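Local coordinates for protein dephospho-CoA kinase (Legionella pneumophila subsp. pneumophila, PDB 4TTR) that probably catalyses the last step of coenzyme A biosynthesis, transferring a phosphate from ATP to the 3'-hydroxyl of dephospho-CoA, at residues C60-F68 and E94-V105; P147-I155 and K164-T172. All blocks are in the same frame, centred on the assembly; numbering follows the deposited sequence.

Contact 1 of 2, residues C60-F68 and E94-V105; sequences CYQDIISHF and ERLWLESLLHPV
His67 lies flat on the six-membered ring of Trp97, a face-to-face stack with ring centroids 3.6 Å apart and planes 9° from parallel. Both side chains leave their helices with CG anti to the backbone N (His67 chi1 -175°), reach across the gap from opposite sides and slide past each other. The imidazole rotation is fixed further by Glu94: His67 NE2 donates to Glu94 OE2 at 2.8 Å, OE2 lies in the imidazole plane and accepts through its syn lone pair, and the carboxylate is turned 72° from the ring. Phe68 completes the aromatic cluster obliquely, its CE2 lying 4.0 Å from Trp97 CZ3. These groups join one end of an antiparallel helix pair, 59-68 against 92-115, whose segment axes are 10.8 Å apart; helix 81-90 closes over Ile64, Phe68 and Leu98, an arrangement consistent with the CoA-binding domain of dephospho-CoA kinases. Toward the other end the contact turns aliphatic. Ile64 CG1 meets Leu98 CD1 at 3.9 Å and Leu101 CD2 at 3.8 Å, methyls from successive turns. Leu101 CD1 approaches Asp63 OD2 at the more open border, and Cys60 SG touches both Leu102 CD2, at 3.7 Å, and Val105 CG2.

Contact 2 of 2, residues P147-I155 and K164-T172; sequences PLESQLDRI and KQALAILAT
Leu170 is the knob of this contact, set into a hole formed by Leu148, Gln151, Leu152 and Ile155 on the facing helix. With CG anti to the carbonyl carbon (chi1 -67°) its branch point is directed into the hole, and the two methyls part there: CD1 lies 3.4 Å from Leu152 CD2, and CD2 slides past Ile155 CD1 at 3.3 Å. Ala166, one turn earlier, packs just as closely. Its CB sits between two branches of the opposite helix, 3.4 Å from Ile155 CG2 and also 3.4 Å from Leu152 CD2. Here, where Leu152 and Ala166 face each other, the backbones come nearest, with CA atoms 5.8 Å apart, and Leu152 CD2 reaches the backbone N of Leu167. The two helices, 148-159 and 163-171, are consecutive, joined by a short connection and crossing at 121°, probably as in the lid of related P-loop kinases; no hydrogen bond spans the contact. Ile155, on the tight side, also approaches Ala26, part of the predicted ATP-binding loop; Gln151 lays its CB against Leu170 but donates from NE2 to Ile25 O, and Arg154 bonds to Ala26 O, tying the first helix to that loop. The solvent side is looser. Leu148 and Leu167, both exposed, bring their CD1 methyls to 3.9 Å, and Leu167 CD1 stands 4.0 Å from Leu152 CD1. A second loose margin lies at the Ile155 end, where partly exposed Ile169 only grazes the contact, its CD1 4.4 Å from Ile155 CG2.

The two contacts follow one another along the chain, contact 1 closing before contact 2 opens, and their centres lie about 29 Å apart. They share no helix and do not touch; their nearest atoms are about 9 Å apart. Strands 122-125 and 140-145 of the five-stranded parallel sheet come between them in sequence. Contact 1 belongs to a helical region built from helices 59-68, 81-90 and 92-115, away from the annotated ATP site. Contact 2 pairs helices 148-159 and 163-171, which follow strand 140-145; the first of them borders the P-loop. The contacts lie in two helical regions beside the parallel-sheet core, probably the CoA-binding and lid regions of the family, and contact 2 is the one next to the nucleotide site.

Contact 1 of 2, residues C60-F68 and E94-V105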
loop_
_atom_site.group_PDB
_atom_site.type_symbol
_atom_site.label_atom_id
_atom_site.label_comp_id
_atom_site.label_asym_id
_atom_site.label_seq_id
_atom_site.Cartn_x
_atom_site.Cartn_y
_atom_site.Cartn_z
ATOM N N CYS A 60 -8.998 7.980 16.346
ATOM C CA CYS A 60 -7.611 7.674 15.995
ATOM C C CYS A 60 -6.786 8.937 15.789
ATOM O O CYS A 60 -5.608 8.981 16.135
ATOM C CB CYS A 60 -7.556 6.805 14.739
ATOM S SG CYS A 60 -8.060 5.107 15.032
ATOM N N TYR A 61 -7.408 9.956 15.215
ATOM C CA TYR A 61 -6.788 11.266 15.077
ATOM C C TYR A 61 -6.369 11.803 16.447
ATOM O O TYR A 61 -5.272 12.344 16.606
ATOM C CB TYR A 61 -7.766 12.209 14.376
ATOM C CG TYR A 61 -7.497 13.687 14.497
ATOM C CD1 TYR A 61 -7.872 14.391 15.636
ATOM C CD2 TYR A 61 -6.916 14.394 13.450
ATOM C CE1 TYR A 61 -7.655 15.751 15.739
ATOM C CE2 TYR A 61 -6.690 15.757 13.547
ATOM C CZ TYR A 61 -7.068 16.430 14.692
ATOM O OH TYR A 61 -6.852 17.783 14.799
ATOM N N GLN A 62 -7.240 11.628 17.435
ATOM C CA GLN A 62 -6.977 12.099 18.788
ATOM C C GLN A 62 -5.829 11.327 19.439
ATOM O O GLN A 62 -4.967 11.920 20.087
ATOM C CB GLN A 62 -8.244 11.986 19.643
ATOM C CG GLN A 62 -9.342 12.978 19.246
ATOM C CD GLN A 62 -10.731 12.565 19.714
ATOM O OE1 GLN A 62 -10.914 11.497 20.298
ATOM N NE2 GLN A 62 -11.718 13.418 19.458
ATOM N N ASP A 63 -5.820 10.008 19.265
ATOM C CA ASP A 63 -4.793 9.165 19.870
ATOM C C ASP A 63 -3.423 9.407 19.242
ATOM O O ASP A 63 -2.402 9.347 19.924
ATOM C CB ASP A 63 -5.162 7.688 19.738
ATOM C CG ASP A 63 -6.455 7.340 20.448
ATOM O OD1 ASP A 63 -6.873 8.098 21.348
ATOM O OD2 ASP A 63 -7.051 6.298 20.106
ATOM N N ILE A 64 -3.411 9.668 17.940
ATOM C CA ILE A 64 -2.181 9.960 17.218
ATOM C C ILE A 64 -1.533 11.242 17.744
ATOM O O ILE A 64 -0.331 11.274 18.016
ATOM C CB ILE A 64 -2.454 10.082 15.697
ATOM C CG1 ILE A 64 -2.686 8.693 15.102
ATOM C CG2 ILE A 64 -1.284 10.747 14.968
ATOM C CD1 ILE A 64 -3.262 8.700 13.701
ATOM N N ILE A 65 -2.331 12.294 17.896
ATOM C CA ILE A 65 -1.818 13.585 18.349
ATOM C C ILE A 65 -1.401 13.527 19.814
ATOM O O ILE A 65 -0.411 14.144 20.207
ATOM C CB ILE A 65 -2.864 14.693 18.136
ATOM C CG1 ILE A 65 -3.045 14.932 16.639
ATOM C CG2 ILE A 65 -2.445 15.998 18.821
ATOM C CD1 ILE A 65 -4.303 15.684 16.286
ATOM N N SER A 66 -2.148 12.791 20.628
ATOM C CA SER A 66 -1.793 12.637 22.031
ATOM C C SER A 66 -0.502 11.833 22.157
ATOM O O SER A 66 0.328 12.102 23.025
ATOM C CB SER A 66 -2.923 11.958 22.807
ATOM O OG SER A 66 -2.718 10.560 22.896
ATOM N N HIS A 67 -0.333 10.853 21.277
ATOM C CA HIS A 67 0.835 9.978 21.311
ATOM C C HIS A 67 2.105 10.677 20.832
ATOM O O HIS A 67 3.130 10.656 21.514
ATOM C CB HIS A 67 0.580 8.737 20.456
ATOM C CG HIS A 67 1.678 7.722 20.518
ATOM N ND1 HIS A 67 1.844 6.871 21.588
ATOM C CD2 HIS A 67 2.663 7.420 19.639
ATOM C CE1 HIS A 67 2.883 6.087 21.367
ATOM N NE2 HIS A 67 3.400 6.401 20.193
ATOM N N PHE A 68 2.037 11.290 19.657
ATOM C CA PHE A 68 3.209 11.911 19.058
ATOM C C PHE A 68 3.391 13.356 19.507
ATOM O O PHE A 68 4.489 13.900 19.420
ATOM C CB PHE A 68 3.120 11.852 17.533
ATOM C CG PHE A 68 3.264 10.465 16.971
ATOM C CD1 PHE A 68 4.461 9.777 17.084
ATOM C CD2 PHE A 68 2.205 9.856 16.317
ATOM C CE1 PHE A 68 4.597 8.499 16.560
ATOM C CE2 PHE A 68 2.334 8.580 15.791
ATOM C CZ PHE A 68 3.530 7.900 15.913
ATOM N N GLU A 94 7.234 2.678 16.449
ATOM C CA GLU A 94 6.141 3.610 16.221
ATOM C C GLU A 94 5.312 3.172 15.025
ATOM O O GLU A 94 4.105 3.412 14.980
ATOM C CB GLU A 94 6.674 5.029 16.010
ATOM C CG GLU A 94 7.442 5.581 17.196
ATOM C CD GLU A 94 6.566 5.858 18.406
ATOM O OE1 GLU A 94 7.090 6.387 19.408
ATOM O OE2 GLU A 94 5.357 5.553 18.365
ATOM N N ARG A 95 5.957 2.535 14.055
ATOM C CA ARG A 95 5.228 1.954 12.938
ATOM C C ARG A 95 4.264 0.906 13.460
ATOM O O ARG A 95 3.096 0.876 13.075
ATOM C CB ARG A 95 6.172 1.329 11.910
ATOM C CG ARG A 95 5.434 0.525 10.856
ATOM C CD ARG A 95 6.226 0.380 9.580
ATOM N NE ARG A 95 7.529 -0.226 9.820
ATOM C CZ ARG A 95 7.721 -1.518 10.057
ATOM N NH1 ARG A 95 6.690 -2.354 10.098
ATOM N NH2 ARG A 95 8.949 -1.976 10.261
ATOM N N LEU A 96 4.761 0.056 14.350
ATOM C CA LEU A 96 3.952 -1.013 14.912
ATOM C C LEU A 96 2.845 -0.452 15.795
ATOM O O LEU A 96 1.720 -0.954 15.776
ATOM C CB LEU A 96 4.830 -1.983 15.702
ATOM C CG LEU A 96 5.672 -2.916 14.821
ATOM C CD1 LEU A 96 6.757 -3.605 15.629
ATOM C CD2 LEU A 96 4.795 -3.953 14.131
ATOM N N TRP A 97 3.161 0.588 16.563
ATOM C CA TRP A 97 2.164 1.218 17.416
ATOM C C TRP A 97 1.018 1.744 16.562
ATOM O O TRP A 97 -0.150 1.503 16.858
ATOM C CB TRP A 97 2.773 2.356 18.242
ATOM C CG TRP A 97 1.758 3.055 19.101
ATOM C CD1 TRP A 97 1.411 2.741 20.385
ATOM C CD2 TRP A 97 0.941 4.175 18.731
ATOM N NE1 TRP A 97 0.436 3.598 20.835
ATOM C CE2 TRP A 97 0.131 4.487 19.841
ATOM C CE3 TRP A 97 0.821 4.943 17.570
ATOM C CZ2 TRP A 97 -0.787 5.534 19.823
ATOM C CZ3 TRP A 97 -0.092 5.982 17.555
ATOM C CH2 TRP A 97 -0.883 6.268 18.674
ATOM N N LEU A 98 1.363 2.451 15.491
ATOM C CA LEU A 98 0.365 3.070 14.632
ATOM C C LEU A 98 -0.447 2.016 13.885
ATOM O O LEU A 98 -1.648 2.182 13.676
ATOM C CB LEU A 98 1.033 4.022 13.639
ATOM C CG LEU A 98 0.086 4.809 12.732
ATOM C CD1 LEU A 98 -0.894 5.639 13.548
ATOM C CD2 LEU A 98 0.864 5.700 11.776
ATOM N N GLU A 99 0.210 0.932 13.488
ATOM C CA GLU A 99 -0.467 -0.139 12.774
ATOM C C GLU A 99 -1.432 -0.853 13.717
ATOM O O GLU A 99 -2.525 -1.246 13.313
ATOM C CB GLU A 99 0.550 -1.120 12.176
ATOM C CG GLU A 99 -0.024 -2.048 11.106
ATOM C CD GLU A 99 -0.789 -3.225 11.679
ATOM O OE1 GLU A 99 -0.443 -3.672 12.790
ATOM O OE2 GLU A 99 -1.736 -3.708 11.017
ATOM N N SER A 100 -1.036 -1.004 14.978
ATOM C CA SER A 100 -1.901 -1.633 15.970
ATOM C C SER A 100 -3.115 -0.765 16.270
ATOM O O SER A 100 -4.208 -1.279 16.493
ATOM C CB SER A 100 -1.140 -1.908 17.265
ATOM O OG SER A 100 -0.040 -2.768 17.038
ATOM N N LEU A 101 -2.915 0.550 16.282
ATOM C CA LEU A 101 -3.992 1.491 16.568
ATOM C C LEU A 101 -5.052 1.468 15.474
ATOM O O LEU A 101 -6.246 1.454 15.758
ATOM C CB LEU A 101 -3.440 2.913 16.718
ATOM C CG LEU A 101 -4.478 4.028 16.909
ATOM C CD1 LEU A 101 -5.034 4.016 18.323
ATOM C CD2 LEU A 101 -3.883 5.384 16.573
ATOM N N LEU A 102 -4.604 1.468 14.222
ATOM C CA LEU A 102 -5.500 1.623 13.084
ATOM C C LEU A 102 -6.082 0.304 12.585
ATOM O O LEU A 102 -7.125 0.297 11.937
ATOM C CB LEU A 102 -4.763 2.313 11.936
ATOM C CG LEU A 102 -4.267 3.731 12.218
ATOM C CD1 LEU A 102 -3.357 4.200 11.095
ATOM C CD2 LEU A 102 -5.430 4.691 12.401
ATOM N N HIS A 103 -5.414 -0.806 12.883
ATOM C CA HIS A 103 -5.800 -2.102 12.323
ATOM C C HIS A 103 -7.265 -2.481 12.578
ATOM O O HIS A 103 -7.951 -2.909 11.652
ATOM C CB HIS A 103 -4.889 -3.209 12.864
ATOM C CG HIS A 103 -5.474 -4.582 12.726
ATOM N ND1 HIS A 103 -5.771 -5.143 11.502
ATOM C CD2 HIS A 103 -5.832 -5.497 13.657
ATOM C CE1 HIS A 103 -6.278 -6.349 11.686
ATOM N NE2 HIS A 103 -6.327 -6.588 12.984
ATOM N N PRO A 104 -7.750 -2.322 13.825
ATOM C CA PRO A 104 -9.139 -2.695 14.127
ATOM C C PRO A 104 -10.176 -1.920 13.321
ATOM O O PRO A 104 -11.128 -2.520 12.826
ATOM C CB PRO A 104 -9.274 -2.366 15.617
ATOM C CG PRO A 104 -7.888 -2.386 16.139
ATOM C CD PRO A 104 -7.041 -1.866 15.032
ATOM N N VAL A 105 -9.998 -0.608 13.197
ATOM C CA VAL A 105 -10.966 0.214 12.481
ATOM C C VAL A 105 -10.839 0.023 10.971
ATOM O O VAL A 105 -11.843 -0.019 10.263
ATOM C CB VAL A 105 -10.830 1.723 12.825
ATOM C CG1 VAL A 105 -11.394 2.006 14.212
ATOM C CG2 VAL A 105 -9.382 2.199 12.721
#

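Contact 2 of 2, residues P147-I155 and K164-T172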
loop_
_atom_site.group_PDB
_atom_site.type_symbol
_atom_site.label_atom_id
_atom_site.label_comp_id
_atom_site.label_asym_id
_atom_site.label_seq_id
_atom_site.Cartn_x
_atom_site.Cartn_y
_atom_site.Cartn_z
ATOM N N PRO A 147 13.147 -1.081 -10.756
ATOM C CA PRO A 147 14.602 -1.082 -10.566
ATOM C C PRO A 147 15.110 0.233 -9.973
ATOM O O PRO A 147 14.444 1.266 -10.086
ATOM C CB PRO A 147 15.148 -1.305 -11.984
ATOM C CG PRO A 147 14.044 -0.919 -12.897
ATOM C CD PRO A 147 12.769 -1.218 -12.172
ATOM N N LEU A 148 16.279 0.168 -9.342
ATOM C CA LEU A 148 16.874 1.298 -8.635
ATOM C C LEU A 148 16.884 2.578 -9.468
ATOM O O LEU A 148 16.473 3.635 -8.988
ATOM C CB LEU A 148 18.296 0.921 -8.204
ATOM C CG LEU A 148 19.295 2.001 -7.781
ATOM C CD1 LEU A 148 18.731 2.928 -6.730
ATOM C CD2 LEU A 148 20.557 1.335 -7.261
ATOM N N GLU A 149 17.333 2.483 -10.714
ATOM C CA GLU A 149 17.389 3.649 -11.591
ATOM C C GLU A 149 16.010 4.303 -11.732
ATOM O O GLU A 149 15.869 5.517 -11.573
ATOM C CB GLU A 149 17.928 3.251 -12.968
ATOM N N SER A 150 14.996 3.490 -12.013
ATOM C CA SER A 150 13.628 3.984 -12.171
ATOM C C SER A 150 13.107 4.651 -10.902
ATOM O O SER A 150 12.405 5.661 -10.964
ATOM C CB SER A 150 12.686 2.838 -12.559
ATOM O OG SER A 150 13.095 2.212 -13.767
ATOM N N GLN A 151 13.423 4.058 -9.754
ATOM C CA GLN A 151 13.005 4.607 -8.466
ATOM C C GLN A 151 13.609 5.983 -8.223
ATOM O O GLN A 151 12.953 6.872 -7.685
ATOM C CB GLN A 151 13.411 3.677 -7.323
ATOM C CG GLN A 151 12.754 2.312 -7.320
ATOM C CD GLN A 151 13.271 1.446 -6.192
ATOM O OE1 GLN A 151 14.380 0.918 -6.260
ATOM N NE2 GLN A 151 12.479 1.313 -5.134
ATOM N N LEU A 152 14.870 6.152 -8.603
ATOM C CA LEU A 152 15.550 7.417 -8.370
ATOM C C LEU A 152 14.917 8.511 -9.215
ATOM O O LEU A 152 14.653 9.609 -8.724
ATOM C CB LEU A 152 17.046 7.305 -8.672
ATOM C CG LEU A 152 17.868 6.504 -7.657
ATOM C CD1 LEU A 152 19.319 6.418 -8.099
ATOM C CD2 LEU A 152 17.780 7.106 -6.258
ATOM N N ASP A 153 14.664 8.201 -10.483
ATOM C CA ASP A 153 14.020 9.148 -11.383
ATOM C C ASP A 153 12.678 9.579 -10.815
ATOM O O ASP A 153 12.346 10.764 -10.799
ATOM C CB ASP A 153 13.835 8.532 -12.770
ATOM C CG ASP A 153 15.154 8.202 -13.442
ATOM O OD1 ASP A 153 16.152 8.907 -13.180
ATOM O OD2 ASP A 153 15.192 7.235 -14.233
ATOM N N ARG A 154 11.918 8.605 -10.330
ATOM C CA ARG A 154 10.599 8.863 -9.776
ATOM C C ARG A 154 10.698 9.711 -8.509
ATOM O O ARG A 154 9.880 10.603 -8.285
ATOM C CB ARG A 154 9.891 7.541 -9.478
ATOM C CG ARG A 154 8.376 7.580 -9.607
ATOM C CD ARG A 154 7.895 6.633 -10.697
ATOM N NE ARG A 154 8.338 5.259 -10.467
ATOM C CZ ARG A 154 8.234 4.278 -11.360
ATOM N NH1 ARG A 154 7.731 4.520 -12.564
ATOM N NH2 ARG A 154 8.673 3.062 -11.065
ATOM N N ILE A 155 11.708 9.430 -7.690
ATOM C CA ILE A 155 11.887 10.125 -6.417
ATOM C C ILE A 155 12.426 11.540 -6.610
ATOM O O ILE A 155 12.058 12.453 -5.873
ATOM C CB ILE A 155 12.830 9.332 -5.483
ATOM C CG1 ILE A 155 12.055 8.200 -4.813
ATOM C CG2 ILE A 155 13.433 10.229 -4.393
ATOM C CD1 ILE A 155 12.931 7.151 -4.168
ATOM N N LYS A 164 21.587 12.152 -4.893
ATOM C CA LYS A 164 22.257 11.525 -3.762
ATOM C C LYS A 164 21.336 11.426 -2.548
ATOM O O LYS A 164 21.520 10.557 -1.695
ATOM C CB LYS A 164 23.527 12.297 -3.402
ATOM C CG LYS A 164 24.722 11.943 -4.270
ATOM C CD LYS A 164 25.990 12.629 -3.781
ATOM C CE LYS A 164 26.369 13.830 -4.647
ATOM N NZ LYS A 164 27.597 14.524 -4.155
ATOM N N GLN A 165 20.344 12.307 -2.468
ATOM C CA GLN A 165 19.367 12.243 -1.386
ATOM C C GLN A 165 18.367 11.127 -1.658
ATOM O O GLN A 165 17.912 10.449 -0.737
ATOM C CB GLN A 165 18.638 13.577 -1.223
ATOM N N ALA A 166 18.028 10.943 -2.929
ATOM C CA ALA A 166 17.120 9.877 -3.332
ATOM C C ALA A 166 17.759 8.520 -3.064
ATOM O O ALA A 166 17.122 7.624 -2.512
ATOM C CB ALA A 166 16.752 10.016 -4.798
ATOM N N LEU A 167 19.022 8.382 -3.454
ATOM C CA LEU A 167 19.777 7.161 -3.206
ATOM C C LEU A 167 19.836 6.879 -1.708
ATOM O O LEU A 167 19.717 5.734 -1.276
ATOM C CB LEU A 167 21.190 7.274 -3.787
ATOM C CG LEU A 167 22.011 5.982 -3.870
ATOM C CD1 LEU A 167 21.518 5.087 -5.000
ATOM C CD2 LEU A 167 23.490 6.287 -4.047
ATOM N N ALA A 168 20.010 7.937 -0.920
ATOM C CA ALA A 168 20.064 7.814 0.532
ATOM C C ALA A 168 18.708 7.386 1.087
ATOM O O ALA A 168 18.632 6.687 2.099
ATOM C CB ALA A 168 20.504 9.126 1.161
ATOM N N ILE A 169 17.640 7.819 0.422
ATOM C CA ILE A 169 16.289 7.400 0.780
ATOM C C ILE A 169 16.089 5.935 0.413
ATOM O O ILE A 169 15.524 5.165 1.189
ATOM C CB ILE A 169 15.229 8.273 0.081
ATOM C CG1 ILE A 169 15.210 9.665 0.713
ATOM C CG2 ILE A 169 13.843 7.645 0.184
ATOM C CD1 ILE A 169 14.681 10.750 -0.198
ATOM N N LEU A 170 16.554 5.554 -0.771
ATOM C CA LEU A 170 16.470 4.164 -1.205
ATOM C C LEU A 170 17.365 3.273 -0.352
ATOM O O LEU A 170 17.053 2.103 -0.129
ATOM C CB LEU A 170 16.859 4.028 -2.677
ATOM C CG LEU A 170 15.926 4.663 -3.712
ATOM C CD1 LEU A 170 16.380 4.276 -5.102
ATOM C CD2 LEU A 170 14.471 4.263 -3.500
ATOM N N ALA A 171 18.472 3.837 0.124
ATOM C CA ALA A 171 19.439 3.088 0.921
ATOM C C ALA A 171 18.839 2.617 2.243
ATOM O O ALA A 171 19.309 1.640 2.827
ATOM C CB ALA A 171 20.681 3.943 1.182
ATOM N N THR A 172 17.796 3.303 2.701
ATOM C CA THR A 172 17.211 3.033 4.011
ATOM C C THR A 172 15.899 2.248 3.941
ATOM O O THR A 172 15.249 2.025 4.963
ATOM C CB THR A 172 16.956 4.348 4.769
ATOM O OG1 THR A 172 16.233 5.256 3.929
ATOM C CG2 THR A 172 18.276 4.982 5.180
#